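Local coordinates for acyltransferase (Actinoplanes teichomyceticus, PDB 4Q38), which is an acyltransferase that probably transfers long aliphatic acyl groups from acyl-coenzyme A to the amino sugar of the glycopeptide antibiotic teicoplanin, at residues R139-G151 with R230-H242. Residues are numbered along the deposited sequence; the frame is centred on the assembly and turned at random.
With SO4 (sulfate ion), chain C.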
loop_
_atom_site.group_PDB
_atom_site.type_symbol
_atom_site.label_atom_id
_atom_site.label_comp_id
_atom_site.label_asym_id
_atom_site.label_seq_id
_atom_site.Cartn_x
_atom_site.Cartn_y
_atom_site.Cartn_z
ATOM N N ARG A 139 -12.466 -14.229 -4.485
ATOM C CA ARG A 139 -12.573 -15.479 -5.255
ATOM C C ARG A 139 -11.198 -16.113 -5.432
ATOM O O ARG A 139 -11.053 -17.329 -5.314
ATOM C CB ARG A 139 -13.227 -15.250 -6.620
ATOM C CG ARG A 139 -14.721 -14.964 -6.555
ATOM C CD ARG A 139 -15.392 -15.093 -7.918
ATOM N NE ARG A 139 -14.964 -14.066 -8.881
ATOM C CZ ARG A 139 -15.479 -12.836 -8.969
ATOM N NH1 ARG A 139 -16.443 -12.440 -8.143
ATOM N NH2 ARG A 139 -15.023 -11.991 -9.883
ATOM N N PHE A 140 -10.195 -15.281 -5.708
ATOM C CA PHE A 140 -8.814 -15.750 -5.808
ATOM C C PHE A 140 -8.329 -16.349 -4.485
ATOM O O PHE A 140 -7.747 -17.439 -4.489
ATOM C CB PHE A 140 -7.873 -14.639 -6.308
ATOM C CG PHE A 140 -6.448 -15.090 -6.500
ATOM C CD1 PHE A 140 -6.099 -15.933 -7.561
ATOM C CD2 PHE A 140 -5.448 -14.665 -5.626
ATOM C CE1 PHE A 140 -4.780 -16.346 -7.737
ATOM C CE2 PHE A 140 -4.130 -15.070 -5.799
ATOM C CZ PHE A 140 -3.798 -15.915 -6.855
ATOM N N HIS A 141 -8.576 -15.650 -3.365
ATOM C CA HIS A 141 -8.277 -16.189 -2.023
ATOM C C HIS A 141 -8.870 -17.566 -1.819
ATOM O O HIS A 141 -8.194 -18.498 -1.340
ATOM C CB HIS A 141 -8.783 -15.259 -0.902
ATOM C CG HIS A 141 -8.040 -13.941 -0.797
ATOM N ND1 HIS A 141 -8.550 -12.875 -0.142
ATOM C CD2 HIS A 141 -6.803 -13.533 -1.308
ATOM C CE1 HIS A 141 -7.679 -11.845 -0.207
ATOM N NE2 HIS A 141 -6.612 -12.243 -0.929
ATOM N N ALA A 142 -10.144 -17.703 -2.171
ATOM C CA ALA A 142 -10.845 -18.993 -2.062
ATOM C C ALA A 142 -10.202 -20.087 -2.921
ATOM O O ALA A 142 -10.009 -21.216 -2.460
ATOM C CB ALA A 142 -12.320 -18.828 -2.415
ATOM N N GLU A 143 -9.876 -19.752 -4.169
ATOM C CA GLU A 143 -9.239 -20.702 -5.089
ATOM C C GLU A 143 -7.880 -21.176 -4.564
ATOM O O GLU A 143 -7.493 -22.331 -4.763
ATOM C CB GLU A 143 -9.086 -20.082 -6.483
ATOM C CG GLU A 143 -10.400 -19.883 -7.229
ATOM C CD GLU A 143 -10.289 -18.902 -8.388
ATOM O OE1 GLU A 143 -11.319 -18.656 -9.056
ATOM O OE2 GLU A 143 -9.183 -18.369 -8.631
ATOM N N ARG A 144 -7.173 -20.280 -3.879
ATOM C CA ARG A 144 -5.872 -20.588 -3.289
ATOM C C ARG A 144 -5.980 -21.238 -1.900
ATOM O O ARG A 144 -4.974 -21.591 -1.291
ATOM C CB ARG A 144 -5.009 -19.310 -3.240
ATOM C CG ARG A 144 -4.481 -18.875 -4.615
ATOM C CD ARG A 144 -3.385 -19.841 -5.049
ATOM N NE ARG A 144 -2.900 -19.650 -6.410
ATOM C CZ ARG A 144 -1.719 -20.092 -6.844
ATOM N NH1 ARG A 144 -0.894 -20.742 -6.017
ATOM N NH2 ARG A 144 -1.350 -19.875 -8.103
ATOM N N GLY A 145 -7.199 -21.382 -1.392
ATOM C CA GLY A 145 -7.405 -22.006 -0.088
ATOM C C GLY A 145 -7.009 -21.132 1.089
ATOM O O GLY A 145 -6.820 -21.638 2.196
ATOM N N ILE A 146 -6.884 -19.825 0.854
ATOM C CA ILE A 146 -6.514 -18.857 1.896
ATOM C C ILE A 146 -7.651 -18.775 2.925
ATOM O O ILE A 146 -8.800 -18.570 2.542
ATOM C CB ILE A 146 -6.310 -17.437 1.307
ATOM C CG1 ILE A 146 -5.436 -17.456 0.034
ATOM C CG2 ILE A 146 -5.799 -16.458 2.365
ATOM C CD1 ILE A 146 -3.976 -17.749 0.255
ATOM N N PRO A 147 -7.344 -18.918 4.228
ATOM C CA PRO A 147 -8.404 -18.739 5.233
ATOM C C PRO A 147 -9.065 -17.363 5.143
ATOM O O PRO A 147 -8.390 -16.352 4.877
ATOM C CB PRO A 147 -7.654 -18.860 6.564
ATOM C CG PRO A 147 -6.429 -19.647 6.248
ATOM C CD PRO A 147 -6.047 -19.234 4.851
ATOM N N ASP A 148 -10.375 -17.328 5.366
ATOM C CA ASP A 148 -11.143 -16.086 5.292
ATOM C C ASP A 148 -10.584 -14.992 6.194
ATOM O O ASP A 148 -10.561 -13.828 5.803
ATOM C CB ASP A 148 -12.611 -16.323 5.646
ATOM C CG ASP A 148 -13.361 -17.096 4.580
ATOM O OD1 ASP A 148 -12.945 -17.092 3.397
ATOM O OD2 ASP A 148 -14.395 -17.705 4.934
ATOM N N GLU A 149 -10.142 -15.362 7.394
ATOM C CA GLU A 149 -9.642 -14.372 8.355
ATOM C C GLU A 149 -8.366 -13.699 7.847
ATOM O O GLU A 149 -8.144 -12.515 8.103
ATOM C CB GLU A 149 -9.410 -14.985 9.745
ATOM C CG GLU A 149 -8.251 -15.976 9.819
ATOM C CD GLU A 149 -8.272 -16.824 11.074
ATOM O OE1 GLU A 149 -8.626 -18.029 10.987
ATOM O OE2 GLU A 149 -7.930 -16.282 12.150
ATOM N N VAL A 150 -7.542 -14.461 7.126
ATOM C CA VAL A 150 -6.293 -13.932 6.565
ATOM C C VAL A 150 -6.632 -12.997 5.405
ATOM O O VAL A 150 -6.075 -11.904 5.305
ATOM C CB VAL A 150 -5.326 -15.060 6.120
ATOM C CG1 VAL A 150 -4.124 -14.486 5.385
ATOM C CG2 VAL A 150 -4.871 -15.874 7.324
ATOM N N GLY A 151 -7.551 -13.432 4.545
ATOM C CA GLY A 151 -8.013 -12.621 3.420
ATOM C C GLY A 151 -8.533 -11.266 3.879
ATOM O O GLY A 151 -8.123 -10.228 3.359
ATOM N N ARG A 230 5.075 -17.685 10.525
ATOM C CA ARG A 230 3.906 -17.990 9.702
ATOM C C ARG A 230 4.224 -18.009 8.195
ATOM O O ARG A 230 3.508 -18.626 7.411
ATOM C CB ARG A 230 2.795 -16.975 9.991
ATOM C CG ARG A 230 2.136 -17.194 11.356
ATOM C CD ARG A 230 1.105 -16.124 11.689
ATOM N NE ARG A 230 0.022 -16.101 10.705
ATOM C CZ ARG A 230 -1.084 -15.364 10.805
ATOM N NH1 ARG A 230 -1.288 -14.592 11.874
ATOM N NH2 ARG A 230 -2.002 -15.426 9.842
ATOM N N ALA A 231 5.304 -17.343 7.808
ATOM C CA ALA A 231 5.538 -17.038 6.402
ATOM C C ALA A 231 5.711 -18.296 5.545
ATOM O O ALA A 231 4.922 -18.528 4.637
ATOM C CB ALA A 231 6.718 -16.085 6.247
ATOM N N ARG A 232 6.715 -19.119 5.846
ATOM C CA ARG A 232 6.975 -20.289 5.015
ATOM C C ARG A 232 5.797 -21.279 4.973
ATOM O O ARG A 232 5.405 -21.716 3.886
ATOM C CB ARG A 232 8.296 -20.965 5.396
ATOM C CG ARG A 232 9.110 -21.395 4.190
ATOM C CD ARG A 232 10.599 -21.421 4.494
ATOM N NE ARG A 232 10.904 -22.302 5.621
ATOM C CZ ARG A 232 11.445 -23.514 5.516
ATOM N NH1 ARG A 232 11.762 -24.017 4.327
ATOM N NH2 ARG A 232 11.677 -24.223 6.616
ATOM N N PRO A 233 5.209 -21.623 6.144
ATOM C CA PRO A 233 4.051 -22.533 6.088
ATOM C C PRO A 233 2.894 -21.976 5.254
ATOM O O PRO A 233 2.239 -22.722 4.514
ATOM C CB PRO A 233 3.607 -22.646 7.553
ATOM C CG PRO A 233 4.809 -22.293 8.348
ATOM C CD PRO A 233 5.617 -21.323 7.528
ATOM N N PHE A 234 2.635 -20.674 5.375
ATOM C CA PHE A 234 1.555 -20.073 4.621
ATOM C C PHE A 234 1.802 -20.179 3.112
ATOM O O PHE A 234 0.956 -20.672 2.373
ATOM C CB PHE A 234 1.371 -18.599 4.990
ATOM C CG PHE A 234 0.218 -17.946 4.274
ATOM C CD1 PHE A 234 -1.086 -18.113 4.731
ATOM C CD2 PHE A 234 0.435 -17.175 3.139
ATOM C CE1 PHE A 234 -2.158 -17.508 4.073
ATOM C CE2 PHE A 234 -0.625 -16.575 2.469
ATOM C CZ PHE A 234 -1.923 -16.736 2.942
ATOM N N PHE A 235 2.960 -19.709 2.667
ATOM C CA PHE A 235 3.234 -19.699 1.226
ATOM C C PHE A 235 3.498 -21.083 0.627
ATOM O O PHE A 235 3.094 -21.356 -0.515
ATOM C CB PHE A 235 4.309 -18.667 0.887
ATOM C CG PHE A 235 3.822 -17.243 1.037
ATOM C CD1 PHE A 235 3.122 -16.619 0.007
ATOM C CD2 PHE A 235 4.012 -16.548 2.233
ATOM C CE1 PHE A 235 2.647 -15.318 0.146
ATOM C CE2 PHE A 235 3.541 -15.246 2.383
ATOM C CZ PHE A 235 2.866 -14.628 1.334
ATOM N N ASP A 236 4.130 -21.969 1.395
ATOM C CA ASP A 236 4.361 -23.325 0.902
ATOM C C ASP A 236 3.050 -24.092 0.774
ATOM O O ASP A 236 2.901 -24.914 -0.134
ATOM C CB ASP A 236 5.391 -24.076 1.747
ATOM C CG ASP A 236 6.797 -23.533 1.581
ATOM O OD1 ASP A 236 7.047 -22.660 0.716
ATOM O OD2 ASP A 236 7.678 -23.981 2.322
ATOM N N ARG A 237 2.079 -23.790 1.638
ATOM C CA ARG A 237 0.740 -24.363 1.476
ATOM C C ARG A 237 -0.079 -23.798 0.317
ATOM O O ARG A 237 -0.675 -24.564 -0.445
ATOM C CB ARG A 237 -0.090 -24.276 2.775
ATOM C CG ARG A 237 0.315 -25.303 3.821
ATOM C CD ARG A 237 -0.061 -26.727 3.425
ATOM N NE ARG A 237 -1.480 -26.995 3.652
ATOM C CZ ARG A 237 -2.020 -28.212 3.706
ATOM N NH1 ARG A 237 -1.265 -29.293 3.548
ATOM N NH2 ARG A 237 -3.323 -28.349 3.924
ATOM N N HIS A 238 -0.148 -22.473 0.194
ATOM C CA HIS A 238 -1.075 -21.872 -0.774
ATOM C C HIS A 238 -0.455 -21.477 -2.090
ATOM O O HIS A 238 -1.155 -21.381 -3.096
ATOM C CB HIS A 238 -1.821 -20.696 -0.149
ATOM C CG HIS A 238 -2.505 -21.058 1.151
ATOM N ND1 HIS A 238 -3.485 -21.976 1.219
ATOM C CD2 HIS A 238 -2.295 -20.610 2.450
ATOM C CE1 HIS A 238 -3.882 -22.119 2.510
ATOM N NE2 HIS A 238 -3.158 -21.279 3.258
ATOM N N PHE A 239 0.850 -21.240 -2.084
ATOM C CA PHE A 239 1.601 -20.917 -3.311
ATOM C C PHE A 239 2.824 -21.831 -3.355
ATOM O O PHE A 239 3.971 -21.350 -3.317
ATOM C CB PHE A 239 2.021 -19.440 -3.321
ATOM C CG PHE A 239 0.864 -18.490 -3.206
ATOM C CD1 PHE A 239 0.377 -18.114 -1.953
ATOM C CD2 PHE A 239 0.237 -17.998 -4.345
ATOM C CE1 PHE A 239 -0.711 -17.248 -1.842
ATOM C CE2 PHE A 239 -0.851 -17.136 -4.243
ATOM C CZ PHE A 239 -1.315 -16.756 -2.991
ATOM N N PRO A 240 2.593 -23.156 -3.415
ATOM C CA PRO A 240 3.717 -24.091 -3.305
ATOM C C PRO A 240 4.709 -23.919 -4.449
ATOM O O PRO A 240 5.878 -24.256 -4.293
ATOM C CB PRO A 240 3.051 -25.477 -3.391
ATOM C CG PRO A 240 1.747 -25.232 -4.052
ATOM C CD PRO A 240 1.317 -23.856 -3.640
ATOM N N GLU A 241 4.252 -23.359 -5.565
ATOM C CA GLU A 241 5.139 -23.145 -6.724
ATOM C C GLU A 241 6.188 -22.063 -6.465
ATOM O O GLU A 241 7.178 -21.971 -7.194
ATOM C CB GLU A 241 4.320 -22.802 -7.978
ATOM C CG GLU A 241 3.647 -21.427 -7.944
ATOM C CD GLU A 241 2.350 -21.403 -7.139
ATOM O OE1 GLU A 241 1.933 -22.449 -6.614
ATOM O OE2 GLU A 241 1.744 -20.324 -7.030
ATOM N N HIS A 242 5.976 -21.229 -5.441
ATOM C CA HIS A 242 6.883 -20.099 -5.219
ATOM C C HIS A 242 8.192 -20.527 -4.610
ATOM O O HIS A 242 9.242 -20.337 -5.215
ATOM C CB HIS A 242 6.219 -18.973 -4.422
ATOM C CG HIS A 242 6.976 -17.671 -4.473
ATOM N ND1 HIS A 242 7.150 -16.983 -5.618
ATOM C CD2 HIS A 242 7.616 -16.940 -3.472
ATOM C CE1 HIS A 242 7.857 -15.865 -5.368
ATOM N NE2 HIS A 242 8.140 -15.833 -4.054
HETATM S S SO4 C . -4.821 -26.124 7.350
HETATM O O1 SO4 C . -3.764 -25.160 6.940
HETATM O O2 SO4 C . -5.103 -27.084 6.256
HETATM O O3 SO4 C . -4.386 -26.880 8.559
HETATM O O4 SO4 C . -6.068 -25.376 7.640
HETATM O O HOH W 1 -3.262 -23.296 -3.459
#
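R144 and H238, whose CA atoms lie 5.6 Å apart, bring the turn between helices 125-143 and 148-155 against the C-terminal end of helix 221-238. G145, with positive phi, closes helix 125-143 in a Schellman motif. The contact joins the helical N-terminal domain to the GNAT-like C-terminal domain. The R144 side chain bends at chi2 and crosses F239 at about a right angle. F239 CD2 and CE2 lie over one face of the guanidinium, the two planes 20° apart. R144 NH1 donates to the H238 carbonyl O at 3.0 Å, nearly straight at 164° and in the guanidinium plane. The same nitrogen forms a salt bridge with E241 OE2 at 2.9 Å, meeting its syn lone pair. These two acceptors probably limit the rotation of the guanidinium. A water donates to both R144 O and H238 O. Next to these polar groups, I146 CD1 packs 3.5 Å from F234 CZ and 3.9 Å from F239 CE1. V150 CG1 approaches F234 CE1 at 3.8 Å. F234 also meets Y189 and L191 of strand 188-191, so the apolar layer continues onto the edge of the sheet. The H238 ring is held between R237 CB on one face and I146 CA on the other. Its ND1 makes a weak hydrogen bond to R144 O, 2.9 Å long but bent to 126°.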